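Local coordinates for protein carbohydrate kinase (Agrobacterium tumefaciens, PDB 2NWH) that is probably a sugar kinase of the pfkB (ribokinase) family, transferring a phosphate from ATP to a carbohydrate that has not been identified, at residues 57-62 with 83-88; 91-96 with 112-117. All blocks are in the same frame, centred on the assembly; numbering follows the deposited sequence.

Interaction 1: residues 57-62 with 83-88; sequences RIIAPR and TPFTFL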
ATOM      1  N   ARG A  57      -1.918 -13.428   2.802  1.00 13.81           N
ATOM      2  CA  ARG A  57      -3.356 -13.621   2.566  1.00 14.70           C
ATOM      3  C   ARG A  57      -4.021 -12.233   2.556  1.00 14.88           C
ATOM      4  O   ARG A  57      -3.583 -11.322   3.290  1.00 16.49           O
ATOM      5  CB  ARG A  57      -3.959 -14.519   3.664  1.00 15.98           C
ATOM      6  CG  ARG A  57      -5.490 -14.569   3.684  1.00 15.89           C
ATOM      7  CD  ARG A  57      -5.949 -15.433   4.828  1.00 16.73           C
ATOM      8  NE  ARG A  57      -7.406 -15.611   4.880  1.00 16.17           N
ATOM      9  CZ  ARG A  57      -8.020 -16.307   5.836  1.00 19.91           C
ATOM     10  NH1 ARG A  57      -7.322 -16.812   6.835  1.00 17.59           N
ATOM     11  NH2 ARG A  57      -9.332 -16.460   5.819  1.00 20.00           N
ATOM     12  N   ILE A  58      -5.051 -12.056   1.732  1.00 13.94           N
ATOM     13  CA  ILE A  58      -5.797 -10.770   1.724  1.00 13.95           C
ATOM     14  C   ILE A  58      -7.311 -10.992   1.885  1.00 14.19           C
ATOM     15  O   ILE A  58      -7.878 -11.923   1.308  1.00 16.68           O
ATOM     16  CB  ILE A  58      -5.491  -9.872   0.472  1.00 14.59           C
ATOM     17  CG1 ILE A  58      -6.188  -8.489   0.597  1.00  9.99           C
ATOM     18  CG2 ILE A  58      -5.870 -10.595  -0.902  1.00 16.41           C
ATOM     19  CD1 ILE A  58      -5.616  -7.460  -0.404  1.00 15.99           C
ATOM     20  N   ILE A  59      -7.946 -10.108   2.650  1.00 13.90           N
ATOM     21  CA  ILE A  59      -9.401 -10.057   2.761  1.00 14.29           C
ATOM     22  C   ILE A  59      -9.813  -8.671   2.240  1.00 14.74           C
ATOM     23  O   ILE A  59      -9.475  -7.628   2.859  1.00 14.81           O
ATOM     24  CB  ILE A  59      -9.840 -10.193   4.219  1.00 15.38           C
ATOM     25  CG1 ILE A  59      -9.395 -11.528   4.806  1.00 14.26           C
ATOM     26  CG2 ILE A  59     -11.440 -10.138   4.341  1.00 16.22           C
ATOM     27  CD1 ILE A  59      -9.586 -11.558   6.391  1.00 16.78           C
ATOM     28  N   ALA A  60     -10.471  -8.667   1.069  1.00 15.42           N
ATOM     29  CA  ALA A  60     -11.018  -7.437   0.497  1.00 15.95           C
ATOM     30  C   ALA A  60     -12.492  -7.622   0.116  1.00 15.25           C
ATOM     31  O   ALA A  60     -12.863  -8.700  -0.385  1.00 17.29           O
ATOM     32  CB  ALA A  60     -10.231  -7.049  -0.710  1.00 15.80           C
ATOM     33  N   PRO A  61     -13.317  -6.577   0.288  1.00 16.51           N
ATOM     34  CA  PRO A  61     -14.712  -6.632  -0.215  1.00 17.38           C
ATOM     35  C   PRO A  61     -14.646  -6.925  -1.706  1.00 17.36           C
ATOM     36  O   PRO A  61     -13.769  -6.396  -2.416  1.00 19.82           O
ATOM     37  CB  PRO A  61     -15.249  -5.229   0.061  1.00 16.33           C
ATOM     38  CG  PRO A  61     -14.494  -4.794   1.326  1.00 17.44           C
ATOM     39  CD  PRO A  61     -13.047  -5.273   0.940  1.00 16.73           C
ATOM     40  N   ARG A  62     -15.491  -7.831  -2.170  1.00 17.70           N
ATOM     41  CA  ARG A  62     -15.412  -8.310  -3.546  1.00 17.50           C
ATOM     42  C   ARG A  62     -16.845  -8.465  -4.069  1.00 18.06           C
ATOM     43  O   ARG A  62     -17.722  -8.913  -3.345  1.00 18.58           O
ATOM     44  CB  ARG A  62     -14.734  -9.665  -3.564  1.00 17.64           C
ATOM     45  CG  ARG A  62     -14.616 -10.360  -4.896  1.00 18.66           C
ATOM     46  CD  ARG A  62     -13.591  -9.678  -5.861  1.00 20.22           C
ATOM     47  NE  ARG A  62     -12.282  -9.463  -5.182  1.00 21.27           N
ATOM     48  CZ  ARG A  62     -11.387 -10.418  -4.904  1.00 20.76           C
ATOM     49  NH1 ARG A  62     -11.574 -11.693  -5.250  1.00 19.72           N
ATOM     50  NH2 ARG A  62     -10.276 -10.087  -4.248  1.00 17.66           N
ATOM     51  N   THR A  83      -8.849 -14.514   0.020  1.00 17.63           N
ATOM     52  CA  THR A  83     -10.095 -14.950   0.701  1.00 16.72           C
ATOM     53  C   THR A  83     -11.017 -13.730   0.799  1.00 17.07           C
ATOM     54  O   THR A  83     -11.008 -13.026   1.777  1.00 16.03           O
ATOM     55  CB  THR A  83      -9.818 -15.601   2.109  1.00 18.05           C
ATOM     56  OG1 THR A  83      -9.144 -14.681   2.966  1.00 16.30           O
ATOM     57  CG2 THR A  83      -8.952 -16.864   2.004  1.00 18.70           C
ATOM     58  N   PRO A  84     -11.801 -13.458  -0.253  1.00 17.24           N
ATOM     59  CA  PRO A  84     -12.541 -12.198  -0.354  1.00 17.19           C
ATOM     60  C   PRO A  84     -13.765 -12.144   0.543  1.00 17.25           C
ATOM     61  O   PRO A  84     -14.374 -13.196   0.891  1.00 17.62           O
ATOM     62  CB  PRO A  84     -12.953 -12.158  -1.836  1.00 17.24           C
ATOM     63  CG  PRO A  84     -13.125 -13.633  -2.183  1.00 18.03           C
ATOM     64  CD  PRO A  84     -12.004 -14.325  -1.439  1.00 17.71           C
ATOM     65  N   PHE A  85     -14.137 -10.921   0.927  1.00 18.08           N
ATOM     66  CA  PHE A  85     -15.435 -10.675   1.595  1.00 17.30           C
ATOM     67  C   PHE A  85     -16.461 -10.465   0.477  1.00 16.70           C
ATOM     68  O   PHE A  85     -16.750  -9.344   0.070  1.00 16.51           O
ATOM     69  CB  PHE A  85     -15.367  -9.475   2.569  1.00 17.32           C
ATOM     70  CG  PHE A  85     -16.277  -9.622   3.797  1.00 19.13           C
ATOM     71  CD1 PHE A  85     -15.781  -9.367   5.076  1.00 19.11           C
ATOM     72  CD2 PHE A  85     -17.608 -10.035   3.659  1.00 20.84           C
ATOM     73  CE1 PHE A  85     -16.584  -9.514   6.233  1.00 20.56           C
ATOM     74  CE2 PHE A  85     -18.442 -10.159   4.790  1.00 20.49           C
ATOM     75  CZ  PHE A  85     -17.930  -9.917   6.088  1.00 21.21           C
ATOM     76  N   THR A  86     -16.992 -11.567  -0.044  1.00 17.39           N
ATOM     77  CA  THR A  86     -17.815 -11.565  -1.292  1.00 18.46           C
ATOM     78  C   THR A  86     -19.253 -11.165  -1.056  1.00 18.35           C
ATOM     79  O   THR A  86     -19.915 -11.707  -0.124  1.00 17.79           O
ATOM     80  CB  THR A  86     -17.812 -12.985  -1.948  1.00 17.99           C
ATOM     81  OG1 THR A  86     -16.454 -13.345  -2.230  1.00 19.71           O
ATOM     82  CG2 THR A  86     -18.612 -13.038  -3.251  1.00 17.87           C
ATOM     83  N   PHE A  87     -19.747 -10.230  -1.888  1.00 17.70           N
ATOM     84  CA  PHE A  87     -21.167  -9.837  -1.907  1.00 18.86           C
ATOM     85  C   PHE A  87     -21.700 -10.082  -3.294  1.00 18.13           C
ATOM     86  O   PHE A  87     -21.461  -9.301  -4.214  1.00 17.88           O
ATOM     87  CB  PHE A  87     -21.373  -8.376  -1.498  1.00 18.16           C
ATOM     88  CG  PHE A  87     -20.842  -8.092  -0.147  1.00 19.79           C
ATOM     89  CD1 PHE A  87     -21.613  -8.382   0.982  1.00 21.13           C
ATOM     90  CD2 PHE A  87     -19.549  -7.592   0.003  1.00 19.01           C
ATOM     91  CE1 PHE A  87     -21.112  -8.161   2.291  1.00 23.36           C
ATOM     92  CE2 PHE A  87     -19.027  -7.332   1.314  1.00 18.55           C
ATOM     93  CZ  PHE A  87     -19.815  -7.641   2.440  1.00 21.89           C
ATOM     94  N   LEU A  88     -22.348 -11.235  -3.442  1.00 18.34           N
ATOM     95  CA  LEU A  88     -22.614 -11.798  -4.766  1.00 19.21           C
ATOM     96  C   LEU A  88     -23.499 -10.907  -5.627  1.00 20.18           C
ATOM     97  O   LEU A  88     -23.313 -10.846  -6.872  1.00 21.21           O
ATOM     98  CB  LEU A  88     -23.220 -13.202  -4.627  1.00 19.47           C
ATOM     99  CG  LEU A  88     -22.192 -14.281  -4.258  1.00 19.77           C
ATOM    100  CD1 LEU A  88     -22.965 -15.630  -4.101  1.00 21.26           C
ATOM    101  CD2 LEU A  88     -21.092 -14.405  -5.358  1.00 19.71           C
TER
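Pro61 with Phe85 and Arg62 with Thr86 form a short parallel beta pairing at one edge of the large sheet, where strand 81-87 is outermost within the chain. Helix 66-77 connects the two strands in a beta-alpha-beta unit. Phe85 holds the register from both sides of Pro61: its N gives a bond to Ala60 O (2.9 Å), and its O takes one from Arg62 N (3.0 Å). Arg62 O then accepts Phe87 N at 2.8 Å. At the earlier end Thr83 N reaches Ile58 O, whereas Thr83 O meets Ile59 CA in a CH···O contact.

Two arginine side chains flank the start of 83-88. Arg57 runs out extended and crosses Thr83 at about a right angle; its NE donates to OG1 of Thr83 at 2.7 Å, almost straight (170°) and in the guanidinium plane, with a weak second approach from NH2. Arg62 starts with CG anti to the backbone N (chi1 177°), then bends at chi2 and chi3, folding back so that Pro84 CB lies 3.7 Å above one face of its guanidinium, offset toward the rim. NH1 of Arg62 also forms a salt bridge with Asp82, which probably offsets the charge of this buried arginine, while the in-plane bond from Arg57 NE fixes the Thr83 hydroxyl.

Interaction 2: residues 91-96 with 112-117; sequences RTPSYT and MDLYKL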
ATOM      1  N   ARG A  91     -21.088  -5.229  -7.339  1.00 18.71           N
ATOM      2  CA  ARG A  91     -19.944  -5.116  -8.268  1.00 19.99           C
ATOM      3  C   ARG A  91     -18.650  -4.840  -7.500  1.00 18.88           C
ATOM      4  O   ARG A  91     -18.663  -4.090  -6.533  1.00 18.50           O
ATOM      5  CB  ARG A  91     -20.170  -3.969  -9.254  1.00 21.24           C
ATOM      6  CG  ARG A  91     -21.269  -4.236 -10.276  1.00 24.21           C
ATOM      7  CD  ARG A  91     -20.885  -5.363 -11.248  1.00 35.18           C
ATOM      8  NE  ARG A  91     -19.664  -5.029 -11.999  1.00 43.12           N
ATOM      9  CZ  ARG A  91     -19.142  -5.750 -12.983  1.00 43.55           C
ATOM     10  NH1 ARG A  91     -19.733  -6.869 -13.378  1.00 48.99           N
ATOM     11  NH2 ARG A  91     -18.033  -5.344 -13.583  1.00 47.34           N
ATOM     12  N   THR A  92     -17.550  -5.402  -7.990  1.00 19.00           N
ATOM     13  CA  THR A  92     -16.222  -5.182  -7.421  1.00 19.51           C
ATOM     14  C   THR A  92     -15.822  -3.706  -7.655  1.00 18.36           C
ATOM     15  O   THR A  92     -16.114  -3.117  -8.723  1.00 19.25           O
ATOM     16  CB  THR A  92     -15.227  -6.212  -8.061  1.00 19.36           C
ATOM     17  OG1 THR A  92     -15.625  -7.558  -7.710  1.00 18.01           O
ATOM     18  CG2 THR A  92     -13.770  -5.954  -7.684  1.00 19.06           C
ATOM     19  N   PRO A  93     -15.226  -3.048  -6.646  1.00 19.37           N
ATOM     20  CA  PRO A  93     -14.815  -1.651  -6.864  1.00 18.00           C
ATOM     21  C   PRO A  93     -13.949  -1.499  -8.135  1.00 18.03           C
ATOM     22  O   PRO A  93     -13.224  -2.420  -8.509  1.00 17.49           O
ATOM     23  CB  PRO A  93     -13.932  -1.339  -5.650  1.00 19.75           C
ATOM     24  CG  PRO A  93     -14.451  -2.291  -4.547  1.00 18.76           C
ATOM     25  CD  PRO A  93     -14.932  -3.529  -5.262  1.00 19.52           C
ATOM     26  N   SER A  94     -14.008  -0.331  -8.759  1.00 17.24           N
ATOM     27  CA  SER A  94     -13.295  -0.101 -10.041  1.00 17.74           C
ATOM     28  C   SER A  94     -12.781   1.302 -10.120  1.00 17.58           C
ATOM     29  O   SER A  94     -13.386   2.219  -9.557  1.00 18.10           O
ATOM     30  CB  SER A  94     -14.216  -0.398 -11.230  1.00 18.26           C
ATOM     31  OG  SER A  94     -15.329   0.476 -11.227  1.00 20.37           O
ATOM     32  N   TYR A  95     -11.611   1.469 -10.753  1.00 16.04           N
ATOM     33  CA  TYR A  95     -11.072   2.755 -11.168  1.00 15.93           C
ATOM     34  C   TYR A  95     -11.003   2.707 -12.729  1.00 15.61           C
ATOM     35  O   TYR A  95     -10.340   1.850 -13.300  1.00 14.50           O
ATOM     36  CB  TYR A  95      -9.665   2.958 -10.539  1.00 17.77           C
ATOM     37  CG  TYR A  95      -8.967   4.183 -11.039  1.00 18.85           C
ATOM     38  CD1 TYR A  95      -9.230   5.450 -10.472  1.00 19.83           C
ATOM     39  CD2 TYR A  95      -8.063   4.098 -12.098  1.00 18.86           C
ATOM     40  CE1 TYR A  95      -8.624   6.596 -10.944  1.00 21.67           C
ATOM     41  CE2 TYR A  95      -7.455   5.241 -12.585  1.00 21.46           C
ATOM     42  CZ  TYR A  95      -7.724   6.478 -11.991  1.00 23.72           C
ATOM     43  OH  TYR A  95      -7.084   7.577 -12.509  1.00 27.31           O
ATOM     44  N   THR A  96     -11.707   3.609 -13.402  1.00 13.91           N
ATOM     45  CA  THR A  96     -11.772   3.605 -14.872  1.00 15.96           C
ATOM     46  C   THR A  96     -11.241   4.931 -15.391  1.00 16.29           C
ATOM     47  O   THR A  96     -11.758   5.963 -15.018  1.00 17.09           O
ATOM     48  CB  THR A  96     -13.230   3.429 -15.301  1.00 15.64           C
ATOM     49  OG1 THR A  96     -13.750   2.222 -14.715  1.00 14.79           O
ATOM     50  CG2 THR A  96     -13.352   3.419 -16.853  1.00 16.49           C
ATOM     51  N   MET A 112     -15.806   3.208  -5.420  1.00 18.31           N
ATOM     52  CA  MET A 112     -15.224   2.483  -4.300  1.00 19.25           C
ATOM     53  C   MET A 112     -16.270   2.142  -3.197  1.00 20.23           C
ATOM     54  O   MET A 112     -15.885   1.779  -2.083  1.00 19.78           O
ATOM     55  CB  MET A 112     -14.083   3.292  -3.688  1.00 19.22           C
ATOM     56  CG  MET A 112     -12.872   3.581  -4.620  1.00 21.91           C
ATOM     57  SD  MET A 112     -12.018   2.090  -5.161  1.00 15.14           S
ATOM     58  CE  MET A 112     -12.046   2.306  -6.870  1.00 25.96           C
ATOM     59  N   ASP A 113     -17.569   2.279  -3.507  1.00 20.04           N
ATOM     60  CA  ASP A 113     -18.601   2.170  -2.496  1.00 20.35           C
ATOM     61  C   ASP A 113     -18.643   0.818  -1.821  1.00 18.56           C
ATOM     62  O   ASP A 113     -19.092   0.735  -0.673  1.00 17.25           O
ATOM     63  CB  ASP A 113     -19.999   2.461  -3.059  1.00 21.17           C
ATOM     64  CG  ASP A 113     -20.172   3.927  -3.520  1.00 25.88           C
ATOM     65  OD1 ASP A 113     -19.454   4.859  -3.041  1.00 27.51           O
ATOM     66  OD2 ASP A 113     -21.065   4.132  -4.353  1.00 28.85           O
ATOM     67  N   LEU A 114     -18.232  -0.247  -2.513  1.00 17.21           N
ATOM     68  CA  LEU A 114     -18.317  -1.576  -1.879  1.00 16.89           C
ATOM     69  C   LEU A 114     -17.576  -1.635  -0.549  1.00 17.84           C
ATOM     70  O   LEU A 114     -18.003  -2.370   0.344  1.00 15.75           O
ATOM     71  CB  LEU A 114     -17.856  -2.693  -2.813  1.00 16.91           C
ATOM     72  CG  LEU A 114     -18.314  -4.098  -2.372  1.00 16.66           C
ATOM     73  CD1 LEU A 114     -19.865  -4.293  -2.485  1.00 20.19           C
ATOM     74  CD2 LEU A 114     -17.612  -5.135  -3.174  1.00 17.13           C
ATOM     75  N   TYR A 115     -16.484  -0.858  -0.403  1.00 17.77           N
ATOM     76  CA  TYR A 115     -15.694  -0.878   0.870  1.00 19.04           C
ATOM     77  C   TYR A 115     -16.513  -0.466   2.093  1.00 19.01           C
ATOM     78  O   TYR A 115     -16.202  -0.857   3.219  1.00 17.64           O
ATOM     79  CB  TYR A 115     -14.422   0.006   0.765  1.00 18.65           C
ATOM     80  CG  TYR A 115     -13.478  -0.444  -0.347  1.00 20.83           C
ATOM     81  CD1 TYR A 115     -13.283  -1.796  -0.587  1.00 22.93           C
ATOM     82  CD2 TYR A 115     -12.779   0.476  -1.120  1.00 22.90           C
ATOM     83  CE1 TYR A 115     -12.428  -2.256  -1.594  1.00 24.56           C
ATOM     84  CE2 TYR A 115     -11.909   0.029  -2.153  1.00 23.46           C
ATOM     85  CZ  TYR A 115     -11.762  -1.352  -2.370  1.00 22.26           C
ATOM     86  OH  TYR A 115     -10.915  -1.859  -3.316  1.00 24.88           O
ATOM     87  N   LYS A 116     -17.550   0.336   1.872  1.00 19.67           N
ATOM     88  CA  LYS A 116     -18.452   0.760   2.965  1.00 19.81           C
ATOM     89  C   LYS A 116     -19.170  -0.411   3.611  1.00 19.73           C
ATOM     90  O   LYS A 116     -19.646  -0.266   4.733  1.00 19.07           O
ATOM     91  CB  LYS A 116     -19.511   1.763   2.475  1.00 19.61           C
ATOM     92  CG  LYS A 116     -18.881   2.958   1.749  1.00 24.63           C
ATOM     93  CD  LYS A 116     -19.909   4.001   1.396  1.00 30.62           C
ATOM     94  CE  LYS A 116     -19.201   5.289   1.085  1.00 33.86           C
ATOM     95  NZ  LYS A 116     -18.774   5.263  -0.328  1.00 40.28           N
ATOM     96  N   LEU A 117     -19.233  -1.555   2.921  1.00 18.79           N
ATOM     97  CA  LEU A 117     -19.861  -2.763   3.494  1.00 19.87           C
ATOM     98  C   LEU A 117     -18.973  -3.469   4.500  1.00 19.72           C
ATOM     99  O   LEU A 117     -19.451  -4.323   5.263  1.00 19.52           O
ATOM    100  CB  LEU A 117     -20.252  -3.756   2.400  1.00 19.94           C
ATOM    101  CG  LEU A 117     -21.329  -3.288   1.402  1.00 20.99           C
ATOM    102  CD1 LEU A 117     -21.713  -4.449   0.477  1.00 22.64           C
ATOM    103  CD2 LEU A 117     -22.558  -2.687   2.042  1.00 23.75           C
TER
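Met112 reaches the 91-96 segment through the end of its side chain, although its CB points away from it. The chain bends at chi2 and chi3, bringing SD to 4.0 Å from Pro93 CB and the terminal methyl over the start of the strand, near Tyr95 CB. Met112 CE is modelled only 3.0 Å from Ser94 O, too close to be taken at face value. From Asp113 onward the backbone takes a helical course, with Tyr115 N, Lys116 N and Leu117 N each bonding the carbonyl oxygen three residues back.

Leu114 is the next side chain to meet 91-96. With chi1 at -163°, CG lies anti to the backbone N, and that sends the CD2 branch to 3.8 Å from Pro93 CD and 3.7 Å from Arg91 O, while CB packs on the proline ring as well. Tyr115 then offers the face of its ring: Pro93 CG stands 3.9 Å from the ring centroid, 29° off the normal, in a CH-pi contact that covers CE1 and CZ. The ring is held at its far end too, where OH bonds Ala12 N. Pro93 is therefore gripped by sulfur, isobutyl group and aromatic face, and no hydrogen bond crosses between the segments.

Around this apolar core, Pro93 and Tyr115 both pack on His13 of strand 13-20, and Leu114 and Tyr115 press on Pro61 of strand 55-63. Arg91 and Thr92 instead turn to Asp65 and touch helix 66-77, so the contact lies where the four-stranded sheet meets the large sheet and its helices.

Overall arrangement
The two contacts follow one another along the chain, with centres about 12 Å apart, and they share a packed boundary. Pro61 CG lies 3.8 Å from Tyr115 CD1, Leu114 CD2 comes 3.5 Å from Arg62 C, and Arg62 CD touches Thr92 OG1 at 3.5 Å. Interaction 1 completes an edge of the large sheet; interaction 2 packs at the root of the four-stranded sheet, which in this family commonly acts as a lid over the sugar site. Together they form part of the join between the alpha/beta core and that probable lid. The sodium ion bound by Asp249 and Thr251 takes no part in either contact.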